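Local coordinates for protein aromatic-amino-acid:2-oxoglutarate transaminase (Candida albicans, PDB 6HND) that probably transfers amino groups between aromatic amino acids and 2-oxoglutarate, using pyridoxal 5'-phosphate as cofactor, at residues 155-165 against 348-359. Sequence-based numbering, arbitrary orientation.
With PLP (pyridoxal-5'-phosphate), chain E.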
ATOM      1  N   TYR B 155       9.398  -1.908 -28.210  1.00 39.07           N
ATOM      2  CA  TYR B 155       8.456  -3.032 -28.507  1.00 37.68           C
ATOM      3  C   TYR B 155       7.072  -2.555 -28.089  1.00 39.64           C
ATOM      4  O   TYR B 155       7.001  -1.498 -27.420  1.00 44.79           O
ATOM      5  CB  TYR B 155       8.860  -4.354 -27.834  1.00 38.17           C
ATOM      6  CG  TYR B 155       8.643  -4.405 -26.334  1.00 41.04           C
ATOM      7  CD1 TYR B 155       9.529  -3.783 -25.463  1.00 40.52           C
ATOM      8  CD2 TYR B 155       7.526  -5.012 -25.783  1.00 36.55           C
ATOM      9  CE1 TYR B 155       9.327  -3.748 -24.096  1.00 35.34           C
ATOM     10  CE2 TYR B 155       7.323  -5.025 -24.411  1.00 40.93           C
ATOM     11  CZ  TYR B 155       8.226  -4.397 -23.562  1.00 37.69           C
ATOM     12  OH  TYR B 155       8.005  -4.383 -22.218  1.00 32.62           O
ATOM     13  N   ASP B 156       6.026  -3.297 -28.439  1.00 40.87           N
ATOM     14  CA  ASP B 156       4.624  -2.788 -28.438  1.00 47.83           C
ATOM     15  C   ASP B 156       3.802  -3.348 -27.262  1.00 44.50           C
ATOM     16  O   ASP B 156       2.825  -2.671 -26.868  1.00 46.89           O
ATOM     17  CB  ASP B 156       3.969  -3.078 -29.793  1.00 53.21           C
ATOM     18  CG  ASP B 156       4.551  -2.265 -30.951  1.00 59.93           C
ATOM     19  OD1 ASP B 156       5.156  -1.181 -30.681  1.00 61.60           O
ATOM     20  OD2 ASP B 156       4.399  -2.719 -32.123  1.00 58.58           O
ATOM     21  N   ASP B 157       4.202  -4.488 -26.695  1.00 43.79           N
ATOM     22  CA  ASP B 157       3.409  -5.306 -25.737  1.00 48.13           C
ATOM     23  C   ASP B 157       3.781  -4.978 -24.284  1.00 43.53           C
ATOM     24  O   ASP B 157       3.919  -5.914 -23.465  1.00 38.65           O
ATOM     25  CB  ASP B 157       3.579  -6.798 -26.044  1.00 53.57           C
ATOM     26  CG  ASP B 157       2.720  -7.235 -27.214  1.00 57.97           C
ATOM     27  OD1 ASP B 157       1.617  -6.653 -27.393  1.00 64.47           O
ATOM     28  OD2 ASP B 157       3.158  -8.134 -27.937  1.00 63.48           O
ATOM     29  N   TRP B 158       3.919  -3.692 -23.975  1.00 41.21           N
ATOM     30  CA  TRP B 158       4.254  -3.187 -22.623  1.00 40.07           C
ATOM     31  C   TRP B 158       3.000  -2.576 -22.010  1.00 37.49           C
ATOM     32  O   TRP B 158       2.039  -2.257 -22.771  1.00 32.35           O
ATOM     33  CB  TRP B 158       5.393  -2.165 -22.667  1.00 40.02           C
ATOM     34  CG  TRP B 158       5.124  -0.919 -23.454  1.00 36.84           C
ATOM     35  CD1 TRP B 158       5.389  -0.743 -24.778  1.00 39.66           C
ATOM     36  CD2 TRP B 158       4.699   0.368 -22.966  1.00 38.73           C
ATOM     37  NE1 TRP B 158       5.133   0.542 -25.158  1.00 37.86           N
ATOM     38  CE2 TRP B 158       4.709   1.253 -24.075  1.00 38.31           C
ATOM     39  CE3 TRP B 158       4.310   0.866 -21.713  1.00 39.09           C
ATOM     40  CZ2 TRP B 158       4.302   2.582 -23.986  1.00 37.78           C
ATOM     41  CZ3 TRP B 158       3.880   2.176 -21.625  1.00 40.38           C
ATOM     42  CH2 TRP B 158       3.884   3.021 -22.746  1.00 42.35           C
ATOM     43  N   ASN B 159       3.036  -2.384 -20.698  1.00 35.86           N
ATOM     44  CA  ASN B 159       1.948  -1.697 -19.970  1.00 38.72           C
ATOM     45  C   ASN B 159       2.502  -1.048 -18.695  1.00 37.49           C
ATOM     46  O   ASN B 159       3.665  -1.298 -18.333  1.00 38.85           O
ATOM     47  CB  ASN B 159       0.806  -2.691 -19.731  1.00 43.45           C
ATOM     48  CG  ASN B 159      -0.513  -2.044 -19.381  1.00 43.84           C
ATOM     49  OD1 ASN B 159      -0.702  -0.824 -19.548  1.00 42.52           O
ATOM     50  ND2 ASN B 159      -1.399  -2.870 -18.836  1.00 47.42           N
ATOM     51  N   VAL B 160       1.697  -0.195 -18.067  1.00 36.52           N
ATOM     52  CA  VAL B 160       2.049   0.459 -16.790  1.00 37.33           C
ATOM     53  C   VAL B 160       1.121  -0.105 -15.707  1.00 36.37           C
ATOM     54  O   VAL B 160       0.088  -0.679 -16.046  1.00 36.77           O
ATOM     55  CB  VAL B 160       2.012   1.998 -16.927  1.00 39.32           C
ATOM     56  CG1 VAL B 160       3.110   2.482 -17.844  1.00 43.29           C
ATOM     57  CG2 VAL B 160       0.694   2.536 -17.431  1.00 38.27           C
ATOM     58  N   PHE B 161       1.497   0.100 -14.448  1.00 33.89           N
ATOM     59  CA  PHE B 161       0.778  -0.336 -13.229  1.00 34.00           C
ATOM     60  C   PHE B 161       1.072   0.665 -12.103  1.00 33.61           C
ATOM     61  O   PHE B 161       2.251   0.857 -11.765  1.00 34.88           O
ATOM     62  CB  PHE B 161       1.249  -1.732 -12.847  1.00 30.34           C
ATOM     63  CG  PHE B 161       0.408  -2.407 -11.812  1.00 31.50           C
ATOM     64  CD1 PHE B 161       0.631  -2.184 -10.467  1.00 32.59           C
ATOM     65  CD2 PHE B 161      -0.581  -3.301 -12.186  1.00 31.98           C
ATOM     66  CE1 PHE B 161      -0.135  -2.831  -9.513  1.00 32.93           C
ATOM     67  CE2 PHE B 161      -1.332  -3.962 -11.233  1.00 32.00           C
ATOM     68  CZ  PHE B 161      -1.105  -3.723  -9.896  1.00 34.35           C
ATOM     69  N   ILE B 162       0.037   1.279 -11.544  1.00 32.56           N
ATOM     70  CA  ILE B 162       0.195   2.271 -10.449  1.00 34.14           C
ATOM     71  C   ILE B 162       0.672   1.517  -9.199  1.00 33.74           C
ATOM     72  O   ILE B 162       0.041   0.498  -8.835  1.00 34.91           O
ATOM     73  CB  ILE B 162      -1.110   3.044 -10.208  1.00 33.65           C
ATOM     74  CG1 ILE B 162      -1.595   3.760 -11.467  1.00 34.21           C
ATOM     75  CG2 ILE B 162      -0.944   3.998  -9.031  1.00 37.15           C
ATOM     76  CD1 ILE B 162      -0.507   4.544 -12.197  1.00 33.02           C
ATOM     77  N   THR B 163       1.744   2.023  -8.575  1.00 31.48           N
ATOM     78  CA  THR B 163       2.331   1.502  -7.316  1.00 29.82           C
ATOM     79  C   THR B 163       2.207   2.532  -6.201  1.00 30.04           C
ATOM     80  O   THR B 163       1.721   3.652  -6.453  1.00 30.76           O
ATOM     81  CB  THR B 163       3.805   1.162  -7.508  1.00 29.29           C
ATOM     82  OG1 THR B 163       4.460   2.417  -7.720  1.00 30.38           O
ATOM     83  CG2 THR B 163       4.033   0.214  -8.670  1.00 32.11           C
ATOM     84  N   THR B 164       2.685   2.178  -5.016  1.00 30.61           N
ATOM     85  CA  THR B 164       2.712   3.106  -3.862  1.00 32.08           C
ATOM     86  C   THR B 164       4.114   3.713  -3.710  1.00 31.46           C
ATOM     87  O   THR B 164       4.404   4.213  -2.634  1.00 31.22           O
ATOM     88  CB  THR B 164       2.142   2.411  -2.622  1.00 32.44           C
ATOM     89  OG1 THR B 164       2.837   1.200  -2.296  1.00 31.84           O
ATOM     90  CG2 THR B 164       0.676   2.095  -2.831  1.00 32.48           C
ATOM     91  N   GLY B 165       4.929   3.695  -4.765  1.00 32.91           N
ATOM     92  CA  GLY B 165       6.263   4.326  -4.788  1.00 31.90           C
ATOM     93  C   GLY B 165       7.325   3.418  -5.362  1.00 29.90           C
ATOM     94  O   GLY B 165       7.003   2.325  -5.835  1.00 36.19           O
ATOM     95  N   ARG B 348       3.105   8.380  -1.506  1.00 33.04           N
ATOM     96  CA  ARG B 348       3.224   6.900  -1.638  1.00 31.87           C
ATOM     97  C   ARG B 348       2.571   6.497  -2.978  1.00 30.97           C
ATOM     98  O   ARG B 348       1.543   5.820  -2.968  1.00 29.60           O
ATOM     99  CB  ARG B 348       2.518   6.184  -0.483  1.00 34.39           C
ATOM    100  CG  ARG B 348       3.064   6.430   0.914  1.00 34.38           C
ATOM    101  CD  ARG B 348       4.421   5.802   1.115  1.00 35.40           C
ATOM    102  NE  ARG B 348       5.399   6.691   0.516  1.00 35.15           N
ATOM    103  CZ  ARG B 348       6.624   6.351   0.158  1.00 37.48           C
ATOM    104  NH1 ARG B 348       7.405   7.284  -0.363  1.00 38.43           N
ATOM    105  NH2 ARG B 348       7.067   5.105   0.305  1.00 35.19           N
ATOM    106  N   LEU B 349       3.108   6.991  -4.086  1.00 30.20           N
ATOM    107  CA  LEU B 349       2.569   6.815  -5.451  1.00 32.17           C
ATOM    108  C   LEU B 349       3.721   6.741  -6.440  1.00 32.13           C
ATOM    109  O   LEU B 349       4.674   7.512  -6.306  1.00 37.13           O
ATOM    110  CB  LEU B 349       1.620   7.956  -5.834  1.00 32.26           C
ATOM    111  CG  LEU B 349       0.731   7.644  -7.043  1.00 31.40           C
ATOM    112  CD1 LEU B 349      -0.309   6.623  -6.674  1.00 32.32           C
ATOM    113  CD2 LEU B 349       0.072   8.902  -7.575  1.00 34.77           C
ATOM    114  N   GLY B 350       3.648   5.766  -7.341  1.00 32.38           N
ATOM    115  CA  GLY B 350       4.591   5.625  -8.453  1.00 32.06           C
ATOM    116  C   GLY B 350       3.982   4.781  -9.543  1.00 33.28           C
ATOM    117  O   GLY B 350       2.739   4.594  -9.530  1.00 32.52           O
ATOM    118  N   PHE B 351       4.813   4.251 -10.438  1.00 31.85           N
ATOM    119  CA  PHE B 351       4.346   3.235 -11.408  1.00 33.48           C
ATOM    120  C   PHE B 351       5.527   2.380 -11.847  1.00 31.86           C
ATOM    121  O   PHE B 351       6.682   2.790 -11.700  1.00 30.26           O
ATOM    122  CB  PHE B 351       3.592   3.903 -12.568  1.00 32.75           C
ATOM    123  CG  PHE B 351       4.398   4.870 -13.393  1.00 32.24           C
ATOM    124  CD1 PHE B 351       4.520   6.197 -13.014  1.00 32.83           C
ATOM    125  CD2 PHE B 351       5.023   4.448 -14.549  1.00 32.22           C
ATOM    126  CE1 PHE B 351       5.260   7.078 -13.786  1.00 35.30           C
ATOM    127  CE2 PHE B 351       5.785   5.327 -15.303  1.00 33.50           C
ATOM    128  CZ  PHE B 351       5.908   6.636 -14.917  1.00 32.08           C
ATOM    129  N   ILE B 352       5.207   1.229 -12.415  1.00 30.90           N
ATOM    130  CA  ILE B 352       6.186   0.380 -13.125  1.00 32.07           C
ATOM    131  C   ILE B 352       5.766   0.305 -14.597  1.00 33.91           C
ATOM    132  O   ILE B 352       4.582   0.551 -14.918  1.00 29.96           O
ATOM    133  CB  ILE B 352       6.360  -1.005 -12.477  1.00 33.10           C
ATOM    134  CG1 ILE B 352       5.064  -1.803 -12.449  1.00 34.69           C
ATOM    135  CG2 ILE B 352       6.990  -0.849 -11.102  1.00 35.94           C
ATOM    136  CD1 ILE B 352       5.212  -3.160 -11.861  1.00 36.83           C
ATOM    137  N   VAL B 353       6.757   0.046 -15.449  1.00 33.65           N
ATOM    138  CA  VAL B 353       6.604  -0.162 -16.908  1.00 35.72           C
ATOM    139  C   VAL B 353       7.279  -1.492 -17.179  1.00 33.85           C
ATOM    140  O   VAL B 353       8.409  -1.643 -16.697  1.00 37.42           O
ATOM    141  CB  VAL B 353       7.272   0.957 -17.712  1.00 36.55           C
ATOM    142  CG1 VAL B 353       6.941   0.875 -19.199  1.00 37.77           C
ATOM    143  CG2 VAL B 353       6.962   2.327 -17.130  1.00 37.43           C
ATOM    144  N   GLY B 354       6.580  -2.395 -17.864  1.00 31.76           N
ATOM    145  CA  GLY B 354       7.084  -3.730 -18.223  1.00 32.14           C
ATOM    146  C   GLY B 354       6.169  -4.426 -19.205  1.00 34.16           C
ATOM    147  O   GLY B 354       5.134  -3.819 -19.613  1.00 31.94           O
ATOM    148  N   HIS B 355       6.535  -5.653 -19.593  1.00 35.06           N
ATOM    149  CA  HIS B 355       5.719  -6.498 -20.499  1.00 37.34           C
ATOM    150  C   HIS B 355       4.335  -6.730 -19.874  1.00 36.97           C
ATOM    151  O   HIS B 355       4.250  -6.971 -18.626  1.00 37.03           O
ATOM    152  CB  HIS B 355       6.446  -7.815 -20.842  1.00 40.29           C
ATOM    153  CG  HIS B 355       5.895  -8.483 -22.064  1.00 41.96           C
ATOM    154  ND1 HIS B 355       4.873  -9.410 -21.998  1.00 38.86           N
ATOM    155  CD2 HIS B 355       6.189  -8.320 -23.382  1.00 39.85           C
ATOM    156  CE1 HIS B 355       4.574  -9.794 -23.221  1.00 44.00           C
ATOM    157  NE2 HIS B 355       5.369  -9.138 -24.093  1.00 40.17           N
ATOM    158  N   LYS B 356       3.298  -6.683 -20.709  1.00 36.64           N
ATOM    159  CA  LYS B 356       1.907  -7.087 -20.384  1.00 41.57           C
ATOM    160  C   LYS B 356       1.915  -8.260 -19.399  1.00 39.75           C
ATOM    161  O   LYS B 356       1.127  -8.217 -18.436  1.00 37.47           O
ATOM    162  CB  LYS B 356       1.152  -7.486 -21.659  1.00 50.35           C
ATOM    163  CG  LYS B 356      -0.044  -6.616 -22.024  1.00 67.55           C
ATOM    164  CD  LYS B 356      -0.041  -6.072 -23.469  1.00 84.61           C
ATOM    165  CE  LYS B 356       0.258  -7.096 -24.557  1.00 91.77           C
ATOM    166  NZ  LYS B 356      -0.633  -8.284 -24.501  1.00 96.64           N
ATOM    167  N   GLU B 357       2.690  -9.307 -19.688  1.00 36.97           N
ATOM    168  CA  GLU B 357       2.599 -10.586 -18.956  1.00 39.41           C
ATOM    169  C   GLU B 357       3.262 -10.373 -17.600  1.00 40.19           C
ATOM    170  O   GLU B 357       2.770 -10.980 -16.624  1.00 39.74           O
ATOM    171  CB  GLU B 357       3.175 -11.749 -19.772  1.00 46.81           C
ATOM    172  CG  GLU B 357       2.289 -12.121 -20.972  1.00 52.78           C
ATOM    173  CD  GLU B 357       2.236 -13.571 -21.439  1.00 63.98           C
ATOM    174  OE1 GLU B 357       2.418 -14.492 -20.611  1.00 78.05           O
ATOM    175  OE2 GLU B 357       1.982 -13.790 -22.646  1.00 75.74           O
ATOM    176  N   VAL B 358       4.306  -9.537 -17.539  1.00 34.48           N
ATOM    177  CA  VAL B 358       4.958  -9.169 -16.251  1.00 35.05           C
ATOM    178  C   VAL B 358       3.958  -8.340 -15.426  1.00 33.95           C
ATOM    179  O   VAL B 358       3.766  -8.681 -14.242  1.00 33.34           O
ATOM    180  CB  VAL B 358       6.322  -8.478 -16.452  1.00 33.81           C
ATOM    181  CG1 VAL B 358       6.862  -7.897 -15.156  1.00 35.30           C
ATOM    182  CG2 VAL B 358       7.359  -9.426 -17.055  1.00 32.10           C
ATOM    183  N   ILE B 359       3.294  -7.342 -16.015  1.00 33.96           N
ATOM    184  CA  ILE B 359       2.274  -6.510 -15.301  1.00 33.61           C
ATOM    185  C   ILE B 359       1.155  -7.406 -14.753  1.00 40.02           C
ATOM    186  O   ILE B 359       0.676  -7.118 -13.631  1.00 39.36           O
ATOM    187  CB  ILE B 359       1.691  -5.380 -16.179  1.00 32.74           C
ATOM    188  CG1 ILE B 359       2.769  -4.410 -16.688  1.00 36.46           C
ATOM    189  CG2 ILE B 359       0.590  -4.640 -15.440  1.00 32.48           C
ATOM    190  CD1 ILE B 359       3.814  -4.008 -15.649  1.00 35.61           C
TER
HETATM  191  N1  PLP E 601      15.345   3.768  -5.032  1.00 39.90           N
HETATM  192  C2  PLP E 601      16.238   4.746  -4.956  1.00 44.47           C
HETATM  193  C2A PLP E 601      17.501   4.574  -5.728  1.00 44.21           C
HETATM  194  C3  PLP E 601      15.971   5.919  -4.196  1.00 47.94           C
HETATM  195  O3  PLP E 601      16.910   6.911  -4.143  1.00 45.93           O
HETATM  196  C4  PLP E 601      14.741   6.032  -3.495  1.00 50.37           C
HETATM  197  C4A PLP E 601      14.422   7.293  -2.785  1.00 56.35           C
HETATM  198  C5  PLP E 601      13.814   4.975  -3.616  1.00 46.85           C
HETATM  199  C6  PLP E 601      14.175   3.883  -4.368  1.00 45.98           C
HETATM  200  C5A PLP E 601      12.517   4.923  -2.851  1.00 42.50           C
HETATM  201  O4P PLP E 601      11.461   5.783  -3.356  1.00 42.56           O
HETATM  202  P   PLP E 601       9.987   5.723  -2.683  1.00 38.00           P
HETATM  203  O1P PLP E 601       9.730   4.271  -2.300  1.00 37.33           O
HETATM  204  O2P PLP E 601       9.127   6.291  -3.810  1.00 34.05           O
HETATM  205  O3P PLP E 601      10.030   6.610  -1.481  1.00 39.78           O
HETATM  206  O   HOH W   1      -0.852  -6.208 -18.431  1.00 51.18           O
HETATM  207  O   HOH W   2       5.271   3.001  -0.337  1.00 37.97           O
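Phe161 lays CD2 of its ring against CG2 of Ile359, 3.7 Å away, while its CB rests 3.8 Å from Ile352 CG1; with CG anti to the backbone N (chi1 -168°), the ring extends beside the first turn of helix 356-369. On the other face of the sheet Val160 CG1 lies 3.9 Å from Val353 CG2, beta-branched residues suiting extended strands, and Trp158 CE3 meets Val353 CG1; helix 137-151 packs on this face. Strands 158-163 and 350-355 run antiparallel at the edge of the seven-stranded mixed sheet characteristic of the large domain of fold-type I PLP enzymes. Gly350, lacking a side chain, lets Thr163 OG1 come within 3.3 Å of its CA; Gly350 N and O hydrogen-bond to Thr163 O and N. At the cofactor end, Arg348, its positive guanidinium suited to a phosphate, donates a nearly straight hydrogen bond from NH1 to PLP O3P (2.9 Å, 171°) in the guanidinium plane, and NH1 also donates to Pro345 O; Thr164 O lies over one face. Gly165, whose backbone angles suit glycine, brings CA within 3.6 Å of PLP O2P. At the far end, Asp157 O sits 3.3 Å above the His355 ring plane and accepts from Lys356 N, while His355 ND1 caps the helix by accepting from Glu357 N (3.2 Å).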